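Local coordinates for protein tryptophan-C2-methyltransferase containing B12-binding domain (Kitasatospora setae, PDB 6WTF) that probably methylates C2 of the tryptophan indole ring by radical chemistry, using a [4Fe-4S] cluster, S-adenosylmethionine and cobalamin, at residues 182-187 / 236-241; 230-235 / 417-422; 411-416 / 472-477. All blocks are in the same frame, centred on the assembly; numbering follows the deposited sequence.

Contact 1: residues 182-187 / 236-241. With SA8 (S-5'-azamethionine-5'-deoxyadenosine), chain E; SF4 (iron/sulfur cluster), chain C.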
# COMPACT_ATOMS: atom_id res chain seq x y z
N GLY A 182 1.35 -5.47 -19.73
CA GLY A 182 0.06 -5.30 -19.09
C GLY A 182 -0.11 -3.98 -18.37
O GLY A 182 -1.00 -3.86 -17.52
N GLN A 183 0.72 -2.99 -18.69
CA GLN A 183 0.70 -1.72 -17.99
C GLN A 183 -0.62 -0.98 -18.20
O GLN A 183 -1.19 -0.99 -19.29
CB GLN A 183 1.88 -0.84 -18.45
CG GLN A 183 1.77 -0.32 -19.89
CD GLN A 183 2.96 0.52 -20.34
OE1 GLN A 183 3.56 1.26 -19.56
NE2 GLN A 183 3.31 0.41 -21.61
N PHE A 184 -1.10 -0.36 -17.12
CA PHE A 184 -2.21 0.61 -17.16
C PHE A 184 -3.46 0.04 -17.81
O PHE A 184 -4.13 0.70 -18.61
CB PHE A 184 -1.78 1.91 -17.85
CG PHE A 184 -0.69 2.65 -17.12
CD1 PHE A 184 -0.93 3.21 -15.88
CD2 PHE A 184 0.57 2.78 -17.68
CE1 PHE A 184 0.07 3.87 -15.20
CE2 PHE A 184 1.57 3.46 -17.01
CZ PHE A 184 1.32 4.00 -15.77
N GLU A 185 -3.81 -1.18 -17.44
CA GLU A 185 -5.09 -1.73 -17.87
C GLU A 185 -6.17 -1.44 -16.83
O GLU A 185 -5.87 -1.18 -15.66
CB GLU A 185 -4.96 -3.24 -18.07
CG GLU A 185 -3.92 -3.66 -19.12
CD GLU A 185 -3.79 -5.17 -19.22
OE1 GLU A 185 -4.00 -5.86 -18.20
OE2 GLU A 185 -3.47 -5.68 -20.31
N PRO A 186 -7.44 -1.44 -17.23
CA PRO A 186 -8.52 -1.20 -16.25
C PRO A 186 -8.58 -2.25 -15.14
O PRO A 186 -8.79 -1.90 -13.98
CB PRO A 186 -9.78 -1.21 -17.12
CG PRO A 186 -9.31 -0.85 -18.49
CD PRO A 186 -7.94 -1.43 -18.62
N ARG A 187 -8.41 -3.52 -15.49
CA ARG A 187 -8.38 -4.65 -14.55
C ARG A 187 -9.68 -4.83 -13.78
O ARG A 187 -9.71 -5.55 -12.78
CB ARG A 187 -7.21 -4.54 -13.56
CG ARG A 187 -5.90 -4.20 -14.23
CD ARG A 187 -4.70 -4.45 -13.34
NE ARG A 187 -3.62 -3.58 -13.78
CZ ARG A 187 -2.83 -3.84 -14.82
NH1 ARG A 187 -3.00 -4.95 -15.53
NH2 ARG A 187 -1.88 -2.97 -15.16
N GLU A 236 -0.18 2.97 -8.01
CA GLU A 236 -1.48 2.30 -7.88
C GLU A 236 -2.29 2.25 -9.18
O GLU A 236 -2.91 1.21 -9.44
CB GLU A 236 -2.32 2.94 -6.77
CG GLU A 236 -1.65 2.89 -5.41
CD GLU A 236 -2.59 3.22 -4.27
OE1 GLU A 236 -3.81 2.97 -4.38
OE2 GLU A 236 -2.11 3.75 -3.25
N PRO A 237 -2.36 3.31 -9.99
CA PRO A 237 -3.13 3.19 -11.24
C PRO A 237 -2.71 2.00 -12.09
O PRO A 237 -3.57 1.29 -12.62
CB PRO A 237 -2.85 4.52 -11.95
CG PRO A 237 -2.56 5.46 -10.87
CD PRO A 237 -1.86 4.69 -9.80
N ASP A 238 -1.41 1.74 -12.19
CA ASP A 238 -0.98 0.57 -12.95
C ASP A 238 -1.16 -0.71 -12.14
O ASP A 238 -1.82 -1.65 -12.59
CB ASP A 238 0.48 0.74 -13.37
CG ASP A 238 1.08 -0.55 -13.87
OD1 ASP A 238 0.72 -0.96 -15.00
OD2 ASP A 238 1.91 -1.15 -13.15
N ALA A 239 -0.59 -0.75 -10.93
CA ALA A 239 -0.53 -2.00 -10.18
C ALA A 239 -1.90 -2.46 -9.71
O ALA A 239 -2.12 -3.66 -9.53
CB ALA A 239 0.43 -1.84 -9.00
N LYS A 240 -2.84 -1.53 -9.50
CA LYS A 240 -4.19 -1.91 -9.11
C LYS A 240 -5.16 -1.96 -10.28
O LYS A 240 -5.98 -2.88 -10.36
CB LYS A 240 -4.73 -0.93 -8.04
CG LYS A 240 -3.87 -0.86 -6.79
CD LYS A 240 -3.88 -2.18 -6.03
CE LYS A 240 -5.20 -2.41 -5.31
NZ LYS A 240 -5.05 -3.42 -4.22
N GLY A 241 -5.10 -0.99 -11.17
CA GLY A 241 -6.06 -0.86 -12.26
C GLY A 241 -6.41 0.60 -12.41
O GLY A 241 -6.42 1.37 -11.44
N SA8 E . -3.55 5.55 -1.84
CA SA8 E . -2.41 6.44 -1.55
C SA8 E . -1.26 5.64 -0.96
O SA8 E . -0.10 6.10 -1.31
OXT SA8 E . -1.43 4.67 -0.23
CB SA8 E . -2.81 7.61 -0.60
CG SA8 E . -1.93 8.84 -0.80
ND SA8 E . -0.59 8.71 -0.21
CE SA8 E . -0.68 8.49 1.23
C5' SA8 E . 0.27 9.83 -0.59
C4' SA8 E . 1.64 9.77 0.05
O4' SA8 E . 2.26 8.49 -0.24
C3' SA8 E . 2.62 10.78 -0.53
O3' SA8 E . 2.44 12.06 0.06
C2' SA8 E . 3.97 10.16 -0.17
O2' SA8 E . 4.35 10.50 1.16
C1' SA8 E . 3.67 8.65 -0.27
N9 SA8 E . 4.18 8.02 -1.48
C8 SA8 E . 3.45 7.38 -2.46
N7 SA8 E . 4.18 6.92 -3.45
C5 SA8 E . 5.47 7.28 -3.10
C6 SA8 E . 6.72 7.07 -3.73
N6 SA8 E . 6.86 6.48 -4.92
N1 SA8 E . 7.82 7.52 -3.10
C2 SA8 E . 7.68 8.14 -1.92
N3 SA8 E . 6.56 8.40 -1.24
C4 SA8 E . 5.49 7.94 -1.89
FE1 SF4 C . -3.14 9.94 -7.25
FE2 SF4 C . -4.72 7.71 -7.35
FE3 SF4 C . -4.07 8.82 -4.94
FE4 SF4 C . -2.16 7.52 -6.40
S1 SF4 C . -4.03 6.60 -5.48
S2 SF4 C . -1.95 9.54 -5.34
S3 SF4 C . -2.80 8.07 -8.51
S4 SF4 C . -5.30 9.78 -6.60

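Contact 2: residues 230-235 / 417-422. With SF4 (iron/sulfur cluster), chain C; SA8 (S-5'-azamethionine-5'-deoxyadenosine), chain E.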
# COMPACT_ATOMS: atom_id res chain seq x y z
N ARG A 230 -3.63 9.52 -12.50
CA ARG A 230 -2.34 9.14 -13.06
C ARG A 230 -1.24 9.99 -12.42
O ARG A 230 -0.36 10.51 -13.10
CB ARG A 230 -2.35 9.28 -14.58
CG ARG A 230 -1.28 8.48 -15.30
CD ARG A 230 -1.46 6.97 -15.09
NE ARG A 230 -2.67 6.44 -15.71
CZ ARG A 230 -2.71 5.96 -16.95
NH1 ARG A 230 -1.62 5.94 -17.71
NH2 ARG A 230 -3.85 5.49 -17.44
N CYS A 231 -1.29 10.13 -11.09
CA CYS A 231 -0.30 10.95 -10.40
C CYS A 231 1.10 10.38 -10.63
O CYS A 231 1.33 9.18 -10.46
CB CYS A 231 -0.63 11.03 -8.91
SG CYS A 231 -2.26 11.73 -8.56
N SER A 232 2.03 11.27 -11.00
CA SER A 232 3.32 10.84 -11.53
C SER A 232 4.16 10.05 -10.52
O SER A 232 5.12 9.39 -10.92
CB SER A 232 4.11 12.05 -12.04
OG SER A 232 4.68 12.80 -10.98
N HIS A 233 3.81 10.11 -9.24
CA HIS A 233 4.58 9.43 -8.21
C HIS A 233 4.04 8.05 -7.85
O HIS A 233 4.74 7.28 -7.19
CB HIS A 233 4.60 10.28 -6.93
CG HIS A 233 3.27 10.32 -6.23
ND1 HIS A 233 2.25 11.17 -6.60
CD2 HIS A 233 2.80 9.59 -5.19
CE1 HIS A 233 1.21 10.98 -5.81
NE2 HIS A 233 1.51 10.03 -4.95
N CYS A 234 2.82 7.72 -8.27
CA CYS A 234 2.03 6.68 -7.64
C CYS A 234 1.98 5.42 -8.49
O CYS A 234 1.65 5.48 -9.68
CB CYS A 234 0.61 7.17 -7.37
SG CYS A 234 -0.31 6.16 -6.21
N VAL A 235 2.26 4.27 -7.87
CA VAL A 235 2.21 2.98 -8.56
C VAL A 235 0.80 2.43 -8.73
O VAL A 235 0.61 1.51 -9.52
CB VAL A 235 3.03 1.90 -7.82
CG1 VAL A 235 4.48 2.32 -7.67
CG2 VAL A 235 2.41 1.61 -6.45
N THR A 417 5.32 4.24 -12.89
CA THR A 417 4.85 5.57 -12.53
C THR A 417 5.30 6.58 -13.59
O THR A 417 6.36 6.41 -14.19
CB THR A 417 5.39 5.99 -11.16
OG1 THR A 417 6.79 6.27 -11.25
CG2 THR A 417 5.17 4.89 -10.13
N PRO A 418 4.51 7.61 -13.86
CA PRO A 418 4.93 8.60 -14.87
C PRO A 418 6.30 9.20 -14.60
O PRO A 418 7.03 9.50 -15.55
CB PRO A 418 3.82 9.65 -14.81
CG PRO A 418 2.61 8.86 -14.39
CD PRO A 418 3.13 7.85 -13.40
N MET A 419 6.68 9.36 -13.33
CA MET A 419 8.03 9.82 -13.02
C MET A 419 9.07 8.77 -13.38
O MET A 419 10.13 9.09 -13.93
CB MET A 419 8.14 10.20 -11.55
CG MET A 419 7.71 11.64 -11.28
SD MET A 419 8.86 12.82 -12.03
CE MET A 419 10.27 12.65 -10.94
N GLY A 420 8.80 7.49 -13.07
CA GLY A 420 9.72 6.45 -13.47
C GLY A 420 9.93 6.42 -14.98
O GLY A 420 11.06 6.29 -15.45
N ILE A 421 8.84 6.54 -15.74
CA ILE A 421 8.93 6.51 -17.20
C ILE A 421 9.65 7.76 -17.72
O ILE A 421 10.54 7.67 -18.57
CB ILE A 421 7.53 6.35 -17.80
CG1 ILE A 421 6.94 4.99 -17.41
CG2 ILE A 421 7.55 6.51 -19.32
CD1 ILE A 421 5.48 4.80 -17.80
N GLU A 422 9.27 8.94 -17.21
CA GLU A 422 9.89 10.17 -17.68
C GLU A 422 11.39 10.19 -17.40
O GLU A 422 12.18 10.59 -18.27
CB GLU A 422 9.21 11.38 -17.03
CG GLU A 422 9.89 12.73 -17.29
CD GLU A 422 10.15 13.03 -18.76
OE1 GLU A 422 11.22 13.61 -19.06
OE2 GLU A 422 9.30 12.70 -19.62
FE1 SF4 C . -3.14 9.94 -7.25
FE2 SF4 C . -4.72 7.71 -7.35
FE3 SF4 C . -4.07 8.82 -4.94
FE4 SF4 C . -2.16 7.52 -6.40
S1 SF4 C . -4.03 6.60 -5.48
S2 SF4 C . -1.95 9.54 -5.34
S3 SF4 C . -2.80 8.07 -8.51
S4 SF4 C . -5.30 9.78 -6.60
N SA8 E . -3.55 5.55 -1.84
CA SA8 E . -2.41 6.44 -1.55
C SA8 E . -1.26 5.64 -0.96
O SA8 E . -0.10 6.10 -1.31
OXT SA8 E . -1.43 4.67 -0.23
CB SA8 E . -2.81 7.61 -0.60
CG SA8 E . -1.93 8.84 -0.80
ND SA8 E . -0.59 8.71 -0.21
CE SA8 E . -0.68 8.49 1.23
C5' SA8 E . 0.27 9.83 -0.59
C4' SA8 E . 1.64 9.77 0.05
O4' SA8 E . 2.26 8.49 -0.24
C3' SA8 E . 2.62 10.78 -0.53
O3' SA8 E . 2.44 12.06 0.06
C2' SA8 E . 3.97 10.16 -0.17
O2' SA8 E . 4.35 10.50 1.16
C1' SA8 E . 3.67 8.65 -0.27
N9 SA8 E . 4.18 8.02 -1.48
C8 SA8 E . 3.45 7.38 -2.46
N7 SA8 E . 4.18 6.92 -3.45
C5 SA8 E . 5.47 7.28 -3.10
C6 SA8 E . 6.72 7.07 -3.73
N6 SA8 E . 6.86 6.48 -4.92
N1 SA8 E . 7.82 7.52 -3.10
C2 SA8 E . 7.68 8.14 -1.92
N3 SA8 E . 6.56 8.40 -1.24
C4 SA8 E . 5.49 7.94 -1.89
O HOH W 1 7.38 7.02 -8.63

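Contact 3: residues 411-416 / 472-477. With SA8 (S-5'-azamethionine-5'-deoxyadenosine), chain E.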
# COMPACT_ATOMS: atom_id res chain seq x y z
N LEU A 411 11.66 10.91 -3.67
CA LEU A 411 10.71 10.08 -4.40
C LEU A 411 11.37 8.76 -4.79
O LEU A 411 12.45 8.75 -5.38
CB LEU A 411 10.22 10.80 -5.66
CG LEU A 411 9.32 9.94 -6.55
CD1 LEU A 411 7.95 9.79 -5.91
CD2 LEU A 411 9.22 10.53 -7.96
N ARG A 412 10.70 7.65 -4.48
CA ARG A 412 11.13 6.35 -4.96
C ARG A 412 10.58 6.11 -6.36
O ARG A 412 9.38 6.29 -6.60
CB ARG A 412 10.67 5.25 -4.00
CG ARG A 412 11.58 5.06 -2.80
CD ARG A 412 12.66 4.04 -3.12
NE ARG A 412 12.08 2.72 -3.36
CZ ARG A 412 12.17 2.07 -4.51
NH1 ARG A 412 12.82 2.60 -5.54
NH2 ARG A 412 11.61 0.87 -4.63
N LEU A 413 11.45 5.71 -7.28
CA LEU A 413 11.06 5.51 -8.67
C LEU A 413 10.63 4.06 -8.91
O LEU A 413 11.20 3.14 -8.33
CB LEU A 413 12.20 5.88 -9.61
CG LEU A 413 12.58 7.36 -9.62
CD1 LEU A 413 13.69 7.59 -10.62
CD2 LEU A 413 11.36 8.22 -9.94
N PHE A 414 9.62 3.89 -9.76
CA PHE A 414 9.06 2.60 -10.11
C PHE A 414 8.78 2.57 -11.60
O PHE A 414 8.49 3.61 -12.20
CB PHE A 414 7.77 2.32 -9.32
CG PHE A 414 8.01 1.95 -7.89
CD1 PHE A 414 8.01 2.92 -6.90
CD2 PHE A 414 8.22 0.64 -7.53
CE1 PHE A 414 8.24 2.58 -5.57
CE2 PHE A 414 8.45 0.28 -6.21
CZ PHE A 414 8.46 1.26 -5.23
N PRO A 415 8.84 1.39 -12.23
CA PRO A 415 8.78 1.33 -13.70
C PRO A 415 7.49 1.87 -14.29
O PRO A 415 7.51 2.41 -15.40
CB PRO A 415 8.96 -0.16 -14.00
CG PRO A 415 8.60 -0.86 -12.75
CD PRO A 415 9.02 0.05 -11.64
N TYR A 416 6.36 1.74 -13.60
CA TYR A 416 5.08 2.17 -14.16
C TYR A 416 4.48 3.35 -13.40
O TYR A 416 3.26 3.45 -13.27
CB TYR A 416 4.12 0.99 -14.23
CG TYR A 416 4.72 -0.18 -14.95
CD1 TYR A 416 5.04 -0.09 -16.31
CD2 TYR A 416 5.00 -1.37 -14.29
CE1 TYR A 416 5.60 -1.16 -16.98
CE2 TYR A 416 5.56 -2.44 -14.95
CZ TYR A 416 5.86 -2.33 -16.30
OH TYR A 416 6.42 -3.39 -16.97
N ARG A 472 19.64 -1.77 -5.49
CA ARG A 472 19.96 -0.40 -5.88
C ARG A 472 18.62 0.28 -6.14
O ARG A 472 18.15 0.42 -7.28
CB ARG A 472 20.89 -0.35 -7.10
CG ARG A 472 21.61 0.97 -7.28
CD ARG A 472 20.95 1.83 -8.34
NE ARG A 472 21.50 1.56 -9.67
CZ ARG A 472 20.88 0.84 -10.60
NH1 ARG A 472 19.69 0.32 -10.34
NH2 ARG A 472 21.45 0.66 -11.78
N LEU A 473 17.96 0.68 -5.06
CA LEU A 473 16.61 1.22 -5.13
C LEU A 473 16.71 2.67 -5.59
O LEU A 473 17.23 3.53 -4.88
CB LEU A 473 15.93 1.10 -3.77
CG LEU A 473 15.34 -0.28 -3.42
CD1 LEU A 473 16.42 -1.35 -3.28
CD2 LEU A 473 14.51 -0.22 -2.15
N VAL A 474 16.21 2.94 -6.80
CA VAL A 474 16.44 4.21 -7.46
C VAL A 474 15.48 5.26 -6.93
O VAL A 474 14.27 5.02 -6.85
CB VAL A 474 16.31 4.06 -8.99
CG1 VAL A 474 16.50 5.40 -9.66
CG2 VAL A 474 17.32 3.05 -9.51
N CYS A 475 16.01 6.42 -6.56
CA CYS A 475 15.21 7.55 -6.09
C CYS A 475 15.46 8.78 -6.95
O CYS A 475 16.44 8.88 -7.69
CB CYS A 475 15.52 7.86 -4.62
SG CYS A 475 15.15 6.49 -3.50
N TYR A 476 14.54 9.74 -6.83
CA TYR A 476 14.72 11.07 -7.40
C TYR A 476 14.68 12.10 -6.29
O TYR A 476 13.79 12.05 -5.42
CB TYR A 476 13.66 11.38 -8.46
CG TYR A 476 13.78 12.77 -9.05
CD1 TYR A 476 14.61 13.03 -10.13
CD2 TYR A 476 13.05 13.83 -8.52
CE1 TYR A 476 14.71 14.30 -10.67
CE2 TYR A 476 13.15 15.11 -9.04
CZ TYR A 476 13.98 15.34 -10.12
OH TYR A 476 14.08 16.61 -10.63
N PHE A 477 15.66 13.00 -6.29
CA PHE A 477 15.69 14.17 -5.43
C PHE A 477 15.94 15.39 -6.31
O PHE A 477 16.87 15.39 -7.11
CB PHE A 477 16.79 14.08 -4.37
CG PHE A 477 16.55 13.04 -3.32
CD1 PHE A 477 16.89 11.71 -3.54
CD2 PHE A 477 16.03 13.40 -2.08
CE1 PHE A 477 16.69 10.76 -2.56
CE2 PHE A 477 15.83 12.46 -1.10
CZ PHE A 477 16.16 11.13 -1.33
N SA8 E . -3.55 5.55 -1.84
CA SA8 E . -2.41 6.44 -1.55
C SA8 E . -1.26 5.64 -0.96
O SA8 E . -0.10 6.10 -1.31
OXT SA8 E . -1.43 4.67 -0.23
CB SA8 E . -2.81 7.61 -0.60
CG SA8 E . -1.93 8.84 -0.80
ND SA8 E . -0.59 8.71 -0.21
CE SA8 E . -0.68 8.49 1.23
C5' SA8 E . 0.27 9.83 -0.59
C4' SA8 E . 1.64 9.77 0.05
O4' SA8 E . 2.26 8.49 -0.24
C3' SA8 E . 2.62 10.78 -0.53
O3' SA8 E . 2.44 12.06 0.06
C2' SA8 E . 3.97 10.16 -0.17
O2' SA8 E . 4.35 10.50 1.16
C1' SA8 E . 3.67 8.65 -0.27
N9 SA8 E . 4.18 8.02 -1.48
C8 SA8 E . 3.45 7.38 -2.46
N7 SA8 E . 4.18 6.92 -3.45
C5 SA8 E . 5.47 7.28 -3.10
C6 SA8 E . 6.72 7.07 -3.73
N6 SA8 E . 6.86 6.48 -4.92
N1 SA8 E . 7.82 7.52 -3.10
C2 SA8 E . 7.68 8.14 -1.92
N3 SA8 E . 6.56 8.40 -1.24
C4 SA8 E . 5.49 7.94 -1.89

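Contact 1: residues 182-187 / 236-241
R187 reaches across to the backbone of D238 and takes its carbonyl oxygen side-on with two nitrogens. The bond from R187 NE to D238 O is 2.9 Å and runs almost straight out from the carbonyl, while NH2 meets the same oxygen more obliquely, so one atom holds two corners of the guanidinium. With CG anti to its own carbonyl carbon (chi1 -47°) and the chain extended as far as NE, R187 lays its CD against K240 O. NH2 also donates to G182 O at 2.7 Å, near the guanidinium plane.

Two charge pairs add to this. R187 NH2 lies 3.3 Å from D238 OD1, the two flat groups being almost perpendicular, and R187 NH1 forms a salt bridge with E185 OE1, which R162 also holds. Replacing R187 with a leucine would probably leave D238 O and G182 O without these donors and E185 and D238 without their shared cation. D238 OD1 also accepts from F184 N at 2.9 Å through its anti lone pair, while OD2 pairs with K126.

G241 CA makes CA-H...O contacts with the E185 and P186 carbonyls, 3.4 Å from P186 O. Nonpolar contact comes from the F184 ring, which takes D238 CB over one face, 4.0 Å from the centroid.

At the other end of the short helix, E236 OE2 accepts from the SA8 amino nitrogen N. The 182-187 loop, which follows strand 159-162, lies against helix 236-240, whose A239 and K240 pack on helix 106-109 and whose K240 NZ forms a salt bridge to cobalamin.

Contact 2: residues 230-235 / 417-422
S232 and P418 bring the two backbones together, their CA atoms 4.3 Å apart, where the loop 230-235 meets the first turn of helix 418-427. C231 to C234 form a type I beta turn, and its S232 O accepts from M419 N at 2.9 Å, in the carbonyl plane and on a lone pair. T417 is the N-cap of the helix: its OG1 sits between the backbone N and the carbonyl carbon (chi1 71°), from where it accepts from G420 N. A water joins that same OG1 to H233 O.

The turn belongs to the cysteine motif that gives radical SAM enzymes their cluster: C231 SG binds one iron at 2.4 Å and C234 SG another at 2.3 Å, with C227 as the third cysteine. H233, between the two ligands, points its ring edge at the adenine of SA8, CD2 standing 3.5 Å from N7.

Among the side chains, the P418 ring packs on S232, its CB 3.7 Å from S232 CB, while its CG meets CG of R230, whose guanidinium pairs with E349. M419 CG rests against S232 OG. T417 CG2 and V235 CG1 lie alongside each other, pointing the same way, at 3.6 Å.

Contact 3: residues 411-416 / 472-477
L411 forms an antiparallel hydrogen-bonded pair with Y476: L411 N donates to Y476 O at 3.0 Å, and Y476 N returns the bond to L411 O at 2.7 Å. L411 CD1 meanwhile lies 3.6 Å from N1 of the SA8 adenine.

R412 faces C475 in the next, non-hydrogen-bonded pair, its CD 3.5 Å from C475 SG. Bends at chi2 and chi3 (-90° and -64°) fold the chain back, so that NH1 donates to V474 O at 3.1 Å. The guanidinium plane contains that oxygen, yet NH1 stands above the carbonyl plane. L473 CB lies over one guanidinium face and F414 CE1 over the opposite one, while NE forms a salt bridge to D72. The R412 backbone also grips the adenine: its N donates to SA8 N1 and its O accepts from SA8 N6 at 3.0 Å.

L413 N reaches V474 O from the other side of its carbonyl plane, giving that oxygen a second donor. The L413 side chain spreads its two methyls, CD1 meeting V474 CG1 at 3.7 Å and CD2 approaching Y476 CB.

Reading the adenine edge through main-chain atoms, as R412 does, is characteristic of the nucleoside pocket of radical SAM enzymes, here at the end of strand 404-412.

All three contacts touch SA8. Contact 1 supplies E236 for its amino nitrogen, contact 2 carries two cysteines of the cluster and H233 beside the adenine, and contact 3 holds the adenine edge. Contacts 2 and 3 lie closest, centres about 10 Å apart, and strand 404-412 leads into helix 418-427; H233 CB meets L411 CD1 at 3.5 Å and V235 CG1 meets F414 CG at 3.6 Å. Contacts 1 and 2 have centres about 12 Å apart and join through F184, which makes a cation-pi pair with R230. Contact 1 also reaches contact 3, where D238 OD2 packs 3.3 Å from Y416 CB. Cobalamin touches residues of all three.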